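Local structure of alpha-L-arabinofuranosidase B (Aspergillus kawachii, 6SXT) at residues Y120-T128 with N284-E292; G219-T229 with G243-Y254. The protein hydrolyses terminal non-reducing alpha-L-arabinofuranosyl residues from arabinoxylan, L-arabinan and arabinogalactan, helping to break down plant hemicellulose. All coordinates share one frame; numbering follows the deposited sequence.

Interaction 1: residues Y120-T128 with N284-E292; sequences YGVFMSPGT and NGAQGTFYE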
# COMPACT_ATOMS: atom_id res chain seq x y z
N TYR A 120 -9.17 6.76 -3.53
CA TYR A 120 -7.80 6.20 -3.53
C TYR A 120 -7.38 5.83 -2.12
O TYR A 120 -7.47 6.68 -1.22
CB TYR A 120 -6.86 7.25 -4.10
CG TYR A 120 -7.06 7.49 -5.57
CD1 TYR A 120 -6.67 6.54 -6.51
CD2 TYR A 120 -7.70 8.65 -6.03
CE1 TYR A 120 -6.83 6.77 -7.87
CE2 TYR A 120 -7.84 8.89 -7.39
CZ TYR A 120 -7.41 7.95 -8.32
OH TYR A 120 -7.62 8.17 -9.65
N GLY A 121 -6.91 4.58 -1.95
CA GLY A 121 -6.29 4.13 -0.71
C GLY A 121 -4.79 4.34 -0.71
O GLY A 121 -4.24 4.91 -1.64
N VAL A 122 -4.17 3.82 0.33
CA VAL A 122 -2.72 4.01 0.57
C VAL A 122 -2.03 2.68 0.31
O VAL A 122 -2.05 1.82 1.18
CB VAL A 122 -2.45 4.54 1.97
CG1 VAL A 122 -0.97 4.86 2.15
CG2 VAL A 122 -3.30 5.76 2.26
N PHE A 123 -1.45 2.53 -0.87
CA PHE A 123 -0.77 1.29 -1.27
C PHE A 123 0.69 1.40 -0.84
O PHE A 123 1.42 2.29 -1.35
CB PHE A 123 -0.87 1.11 -2.77
CG PHE A 123 -0.43 -0.22 -3.30
CD1 PHE A 123 0.92 -0.50 -3.52
CD2 PHE A 123 -1.37 -1.18 -3.63
CE1 PHE A 123 1.31 -1.73 -4.03
CE2 PHE A 123 -0.98 -2.40 -4.16
CZ PHE A 123 0.36 -2.66 -4.41
N MET A 124 1.10 0.55 0.06
CA MET A 124 2.42 0.69 0.69
C MET A 124 3.30 -0.49 0.27
O MET A 124 2.97 -1.64 0.56
CB MET A 124 2.29 0.73 2.20
CG MET A 124 1.35 1.91 2.62
SD MET A 124 1.11 2.12 4.38
CE MET A 124 2.70 2.80 4.79
N SER A 125 4.37 -0.17 -0.47
CA SER A 125 5.42 -1.09 -0.89
C SER A 125 6.44 -1.21 0.23
O SER A 125 6.57 -0.34 1.11
CB SER A 125 5.98 -0.59 -2.20
OG SER A 125 6.34 0.78 -2.13
N PRO A 126 7.27 -2.28 0.22
CA PRO A 126 8.31 -2.41 1.24
C PRO A 126 9.18 -1.15 1.27
O PRO A 126 9.69 -0.68 0.21
CB PRO A 126 9.11 -3.64 0.75
CG PRO A 126 8.04 -4.45 0.06
CD PRO A 126 7.27 -3.41 -0.73
N GLY A 127 9.33 -0.61 2.48
CA GLY A 127 10.10 0.62 2.68
C GLY A 127 9.23 1.84 2.89
O GLY A 127 9.75 2.90 3.26
N THR A 128 7.93 1.69 2.69
CA THR A 128 6.95 2.79 2.87
C THR A 128 6.46 2.80 4.32
O THR A 128 6.21 1.73 4.90
CB THR A 128 5.80 2.58 1.88
OG1 THR A 128 6.35 2.49 0.56
CG2 THR A 128 4.81 3.72 1.89
N ASN A 284 10.74 -2.12 8.22
CA ASN A 284 10.10 -1.56 7.00
C ASN A 284 10.14 -2.53 5.82
O ASN A 284 10.31 -2.06 4.70
CB ASN A 284 10.59 -0.15 6.71
CG ASN A 284 12.08 0.05 6.39
OD1 ASN A 284 12.48 0.14 5.20
ND2 ASN A 284 12.86 0.24 7.42
N GLY A 285 10.02 -3.82 6.06
CA GLY A 285 10.03 -4.81 4.97
C GLY A 285 8.65 -5.17 4.44
O GLY A 285 8.58 -5.83 3.40
N ALA A 286 7.59 -4.75 5.14
CA ALA A 286 6.23 -5.23 4.84
C ALA A 286 5.59 -4.41 3.72
O ALA A 286 6.01 -3.29 3.37
CB ALA A 286 5.38 -5.22 6.08
N GLN A 287 4.53 -4.99 3.18
CA GLN A 287 3.67 -4.29 2.23
C GLN A 287 2.22 -4.51 2.64
O GLN A 287 1.88 -5.50 3.28
CB GLN A 287 3.95 -4.73 0.79
CG GLN A 287 3.60 -6.17 0.52
CD GLN A 287 4.09 -6.68 -0.82
OE1 GLN A 287 4.95 -6.03 -1.44
NE2 GLN A 287 3.55 -7.81 -1.29
N GLY A 288 1.34 -3.61 2.16
CA GLY A 288 -0.10 -3.68 2.46
C GLY A 288 -0.78 -2.43 1.98
O GLY A 288 -0.13 -1.53 1.50
N THR A 289 -2.10 -2.44 2.06
CA THR A 289 -2.88 -1.29 1.65
C THR A 289 -3.85 -0.91 2.76
O THR A 289 -4.59 -1.79 3.23
CB THR A 289 -3.71 -1.57 0.39
OG1 THR A 289 -2.82 -1.89 -0.68
CG2 THR A 289 -4.55 -0.39 -0.04
N PHE A 290 -3.88 0.36 3.07
CA PHE A 290 -4.76 0.95 4.10
C PHE A 290 -5.78 1.86 3.43
O PHE A 290 -5.40 2.74 2.63
CB PHE A 290 -3.92 1.74 5.09
CG PHE A 290 -4.66 2.49 6.17
CD1 PHE A 290 -4.85 1.93 7.41
CD2 PHE A 290 -5.08 3.80 5.96
CE1 PHE A 290 -5.45 2.63 8.45
CE2 PHE A 290 -5.71 4.50 6.99
CZ PHE A 290 -5.88 3.91 8.24
N TYR A 291 -7.06 1.66 3.75
CA TYR A 291 -8.13 2.54 3.20
C TYR A 291 -8.66 3.49 4.28
O TYR A 291 -8.95 4.66 3.97
CB TYR A 291 -9.26 1.65 2.66
CG TYR A 291 -8.82 0.81 1.49
CD1 TYR A 291 -8.58 1.33 0.23
CD2 TYR A 291 -8.65 -0.56 1.63
CE1 TYR A 291 -8.19 0.55 -0.84
CE2 TYR A 291 -8.25 -1.34 0.58
CZ TYR A 291 -8.02 -0.81 -0.66
OH TYR A 291 -7.66 -1.60 -1.72
N GLU A 292 -8.92 3.00 5.48
CA GLU A 292 -9.46 3.80 6.59
C GLU A 292 -9.14 3.10 7.90
O GLU A 292 -8.95 1.87 7.90
CB GLU A 292 -10.98 4.02 6.46
CG GLU A 292 -11.81 2.74 6.50
CD GLU A 292 -13.31 2.98 6.36
OE1 GLU A 292 -13.71 3.29 5.23
OE2 GLU A 292 -14.01 2.96 7.38
O HOH W 1 7.29 -0.86 4.58
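With chi1 at -170°, Phe123 swings its ring away from its own backbone N, while Thr289 (chi1 -61°) places OG1 opposite its carbonyl carbon; Phe123 CD2 and Thr289 OG1 thus come within 3.4 Å, at a slant to each other. They form a non-hydrogen-bonded pair between antiparallel strands 117-124 and 288-296 in the concanavalin-like beta-sandwich of the catalytic domain. Thr289 OG1 has its polar partner in His155 ND1, a hydrogen bond that would hold the hydroxyl in this rotation. On either side of this pair lie hydrogen-bonded pairs, Val122 with Phe290 and Met124 with Gly288, each joined by two backbone bonds; Met124 N reaches Gly288 O at 2.8 Å. The side chains of Val122, Met124 and Phe290 leave from the other face of the sheet, and Val122 CB lies 4.4 Å from Phe290 CB. The absence of a side chain at Gly121 lets the Tyr291 ring approach closely, CD1 to Gly121 CA 3.7 Å.

Beyond the strands, residues 125-128 make a type II turn with Gly127 at its third position, where phi is 104°. Pro126 lies alongside Gln287, Pro126 CD 3.6 Å from Gln287 OE1, while Gln287 NE2 bonds Glu418 of the arabinose-binding domain; Phe123 and Ser125 touch Pro441 and Tyr440 of the same domain. Gly127 N makes a weak bond to Asn284 O and also donates to a water at 2.9 Å, which lies 3.0 Å from Ala286 O. Within the turn, Ser125 O accepts twice from Thr128, from its backbone N and from OG1, the latter at 2.9 Å.

Interaction 2: residues G219-T229 with G243-Y254; sequences GDPSISYRFVT and GANAASGSLSTY. With ACT (acetate ion), chain H; EDO (1,2-ethanediol), chain P.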
# COMPACT_ATOMS: atom_id res chain seq x y z
N GLY A 219 -7.66 -20.69 16.24
CA GLY A 219 -8.89 -19.94 16.07
C GLY A 219 -8.68 -18.70 15.20
O GLY A 219 -9.69 -17.97 15.08
N ASP A 220 -7.46 -18.44 14.78
CA ASP A 220 -7.20 -17.24 13.92
C ASP A 220 -7.13 -17.71 12.48
O ASP A 220 -6.15 -18.27 12.04
CB ASP A 220 -5.91 -16.52 14.31
CG ASP A 220 -5.84 -15.08 13.80
OD1 ASP A 220 -6.88 -14.57 13.41
OD2 ASP A 220 -4.72 -14.48 13.89
N PRO A 221 -8.16 -17.44 11.67
CA PRO A 221 -8.17 -17.99 10.31
C PRO A 221 -7.35 -17.21 9.30
O PRO A 221 -7.06 -16.01 9.50
CB PRO A 221 -9.66 -17.87 9.94
CG PRO A 221 -10.07 -16.60 10.65
CD PRO A 221 -9.35 -16.65 11.98
N SER A 222 -6.98 -17.85 8.19
CA SER A 222 -6.46 -17.16 6.99
C SER A 222 -7.53 -16.20 6.48
O SER A 222 -8.70 -16.60 6.41
CB SER A 222 -6.07 -18.11 5.90
OG SER A 222 -4.92 -18.87 6.26
N ILE A 223 -7.10 -15.01 6.07
CA ILE A 223 -8.01 -13.99 5.48
C ILE A 223 -8.15 -14.25 3.98
O ILE A 223 -7.15 -14.30 3.30
CB ILE A 223 -7.41 -12.60 5.72
CG1 ILE A 223 -7.35 -12.32 7.24
CG2 ILE A 223 -8.19 -11.52 4.95
CD1 ILE A 223 -8.61 -12.63 8.00
N SER A 224 -9.36 -14.43 3.49
CA SER A 224 -9.61 -14.55 2.04
C SER A 224 -10.68 -13.52 1.68
O SER A 224 -11.64 -13.93 0.96
CB SER A 224 -10.01 -15.94 1.63
OG SER A 224 -10.95 -16.46 2.56
N TYR A 225 -10.53 -12.28 2.19
CA TYR A 225 -11.31 -11.15 1.66
C TYR A 225 -10.44 -10.13 0.99
O TYR A 225 -9.40 -9.68 1.47
CB TYR A 225 -12.11 -10.50 2.77
CG TYR A 225 -12.86 -11.44 3.67
CD1 TYR A 225 -13.75 -12.38 3.22
CD2 TYR A 225 -12.61 -11.32 5.02
CE1 TYR A 225 -14.40 -13.21 4.14
CE2 TYR A 225 -13.27 -12.10 5.94
CZ TYR A 225 -14.17 -13.03 5.49
OH TYR A 225 -14.73 -13.76 6.52
N ARG A 226 -10.92 -9.64 -0.15
CA ARG A 226 -10.25 -8.55 -0.85
C ARG A 226 -10.25 -7.27 -0.00
O ARG A 226 -9.25 -6.54 -0.02
CB ARG A 226 -10.89 -8.31 -2.21
CG ARG A 226 -10.30 -7.11 -2.94
CD ARG A 226 -8.81 -7.18 -3.17
NE ARG A 226 -8.26 -6.08 -3.94
CZ ARG A 226 -8.11 -4.83 -3.48
NH1 ARG A 226 -8.44 -4.56 -2.22
NH2 ARG A 226 -7.69 -3.88 -4.31
N PHE A 227 -11.32 -6.97 0.68
CA PHE A 227 -11.39 -5.87 1.65
C PHE A 227 -11.67 -6.50 3.00
O PHE A 227 -12.73 -7.18 3.19
CB PHE A 227 -12.49 -4.87 1.29
CG PHE A 227 -12.24 -4.21 -0.03
CD1 PHE A 227 -11.44 -3.09 -0.13
CD2 PHE A 227 -12.89 -4.67 -1.17
CE1 PHE A 227 -11.20 -2.51 -1.37
CE2 PHE A 227 -12.70 -4.06 -2.39
CZ PHE A 227 -11.84 -2.99 -2.49
N VAL A 228 -10.76 -6.32 3.94
CA VAL A 228 -10.87 -6.92 5.28
C VAL A 228 -11.05 -5.82 6.30
O VAL A 228 -10.30 -4.83 6.29
CB VAL A 228 -9.72 -7.88 5.60
CG1 VAL A 228 -8.38 -7.25 5.55
CG2 VAL A 228 -9.95 -8.55 6.96
N THR A 229 -12.03 -5.99 7.20
CA THR A 229 -12.12 -5.16 8.41
C THR A 229 -11.36 -5.88 9.51
O THR A 229 -11.77 -6.98 9.87
CB THR A 229 -13.53 -4.91 8.88
OG1 THR A 229 -14.27 -4.34 7.79
CG2 THR A 229 -13.55 -3.96 10.05
N GLY A 243 -12.54 -9.91 12.87
CA GLY A 243 -12.33 -9.74 11.44
C GLY A 243 -13.64 -9.89 10.71
O GLY A 243 -14.51 -10.65 11.11
N ALA A 244 -13.73 -9.23 9.59
CA ALA A 244 -14.91 -9.29 8.69
C ALA A 244 -14.47 -9.07 7.27
O ALA A 244 -13.40 -8.47 7.02
CB ALA A 244 -15.93 -8.24 9.02
N ASN A 245 -15.32 -9.52 6.33
CA ASN A 245 -15.32 -9.00 4.95
C ASN A 245 -15.88 -7.60 4.99
O ASN A 245 -17.00 -7.40 5.38
CB ASN A 245 -16.21 -9.92 4.10
CG ASN A 245 -16.15 -9.55 2.63
OD1 ASN A 245 -15.69 -8.47 2.28
ND2 ASN A 245 -16.73 -10.42 1.79
N ALA A 246 -15.06 -6.58 4.68
CA ALA A 246 -15.51 -5.19 4.74
C ALA A 246 -16.61 -4.93 3.70
O ALA A 246 -17.32 -3.90 3.84
CB ALA A 246 -14.34 -4.28 4.49
N ALA A 247 -16.77 -5.82 2.71
CA ALA A 247 -17.83 -5.67 1.69
C ALA A 247 -19.11 -6.40 2.07
O ALA A 247 -20.13 -6.15 1.45
CB ALA A 247 -17.31 -6.15 0.37
N SER A 248 -19.12 -7.25 3.09
CA SER A 248 -20.34 -8.07 3.34
C SER A 248 -20.34 -8.66 4.76
O SER A 248 -19.32 -9.30 5.09
CB SER A 248 -20.40 -9.18 2.34
OG SER A 248 -21.70 -9.79 2.46
N GLY A 249 -21.47 -8.57 5.46
CA GLY A 249 -21.65 -9.40 6.66
C GLY A 249 -21.00 -8.81 7.88
O GLY A 249 -20.76 -7.58 7.97
N SER A 250 -20.74 -9.66 8.88
CA SER A 250 -20.45 -9.21 10.25
C SER A 250 -19.00 -9.56 10.63
O SER A 250 -18.36 -10.33 9.94
CB SER A 250 -21.50 -9.77 11.23
OG SER A 250 -21.65 -11.13 11.00
N LEU A 251 -18.58 -8.95 11.74
CA LEU A 251 -17.33 -9.31 12.44
C LEU A 251 -17.51 -10.66 13.13
O LEU A 251 -18.58 -10.91 13.73
CB LEU A 251 -16.99 -8.27 13.49
CG LEU A 251 -16.50 -6.94 12.92
CD1 LEU A 251 -16.63 -5.81 13.96
CD2 LEU A 251 -15.08 -7.01 12.43
N SER A 252 -16.47 -11.47 13.07
CA SER A 252 -16.34 -12.69 13.89
C SER A 252 -15.17 -12.46 14.84
O SER A 252 -14.22 -11.70 14.50
CB SER A 252 -16.12 -13.87 13.08
OG SER A 252 -17.27 -14.13 12.29
N THR A 253 -15.22 -13.06 16.02
CA THR A 253 -14.17 -12.89 17.02
C THR A 253 -13.20 -14.07 16.91
O THR A 253 -13.63 -15.23 17.04
CB THR A 253 -14.76 -12.72 18.41
OG1 THR A 253 -15.58 -11.55 18.39
CG2 THR A 253 -13.67 -12.62 19.45
N TYR A 254 -11.94 -13.79 16.65
CA TYR A 254 -10.96 -14.89 16.54
C TYR A 254 -10.06 -14.98 17.76
O TYR A 254 -9.49 -16.08 17.98
CB TYR A 254 -10.25 -14.80 15.20
CG TYR A 254 -11.23 -14.90 14.07
CD1 TYR A 254 -11.93 -16.07 13.87
CD2 TYR A 254 -11.45 -13.84 13.21
CE1 TYR A 254 -12.85 -16.19 12.84
CE2 TYR A 254 -12.38 -13.94 12.19
CZ TYR A 254 -13.07 -15.13 11.99
OH TYR A 254 -13.97 -15.32 10.99
C ACT H . -7.37 -5.77 -7.46
O ACT H . -6.98 -4.49 -7.08
OXT ACT H . -7.63 -6.88 -6.66
CH3 ACT H . -7.73 -5.92 -8.96
C1 EDO P . -7.72 -19.59 19.12
O1 EDO P . -6.91 -20.76 18.91
C2 EDO P . -7.11 -18.27 19.55
O2 EDO P . -7.05 -17.08 18.62
O HOH W 2 -14.54 -13.36 9.21
O HOH W 3 -13.91 -8.27 0.17
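Tyr225 lies across Asn245. Its CB sits 4.1 Å from Asn245 OD1; CG lies against Asn245 CA and CB, CD1 against Asn245 CB and CG, and CE1 by Asn245 CB. CD2 and CE2 run on over the backbone, CE2 reaching Asn245 N at 3.3 Å and also Ala244 C, while CZ lies by Asn245 N and CB. Asn245 CB stands almost above the ring centre, 3.6 Å from the centroid and 11° off the normal, a CH-pi contact, with amide and ring planes only 16° apart. At the tip, Tyr225 OH is hydrogen-bonded to a water at 2.7 Å, which lies in the ring plane and also bonds Tyr254 OH.

Tyr225 and Asn245 sit at the end of the beta hairpin of strands 227-235 and 238-245, part of the large antiparallel sheet of the catalytic domain. Thr229 and Ala244 form its hydrogen-bonded pair here; just past the strand, Ala246 N adds one bond to Phe227 O, 2.8 Å, from above the carbonyl plane. Asn245 OD1 accepts from Ala247 N, an Asx turn, and a second water links OD1 to Phe227 N. Ala246 CB packs on Phe227 CB and beside Thr229 OG1, whose polar partner is Gln309 of helix 302-315.

Towards Gly219, Tyr254, in one of its two conformers, receives Pro221 CD over one ring face, 3.4 Å from the centroid. Arg226, next in the chain to Tyr225, bonds an acetate, probably from the crystallisation liquor, through NE and NH2, one oxygen each, NE to OXT at 2.9 Å.

Overall arrangement
Interactions 1 and 2 belong to one sheet, their centres about 19 Å apart. Strand 145-152 pairs with both 288-296 and 227-235 and so lies between them. They touch directly where Tyr291 OH of interaction 1 meets Arg226 NH1 of interaction 2 at 3.1 Å, probably a hydrogen bond, with Phe227 CE1 3.7 Å from Tyr291 OH. Neither holds the catalytic residues Glu205 and Asp281. By side-chain distances, interaction 1 lies closer to residues lining the inhibitor pocket: Ala286 is about 5 Å from Cys161, against about 12 Å between Asp220 of interaction 2 and substrate-binding Asp203, which also lines it.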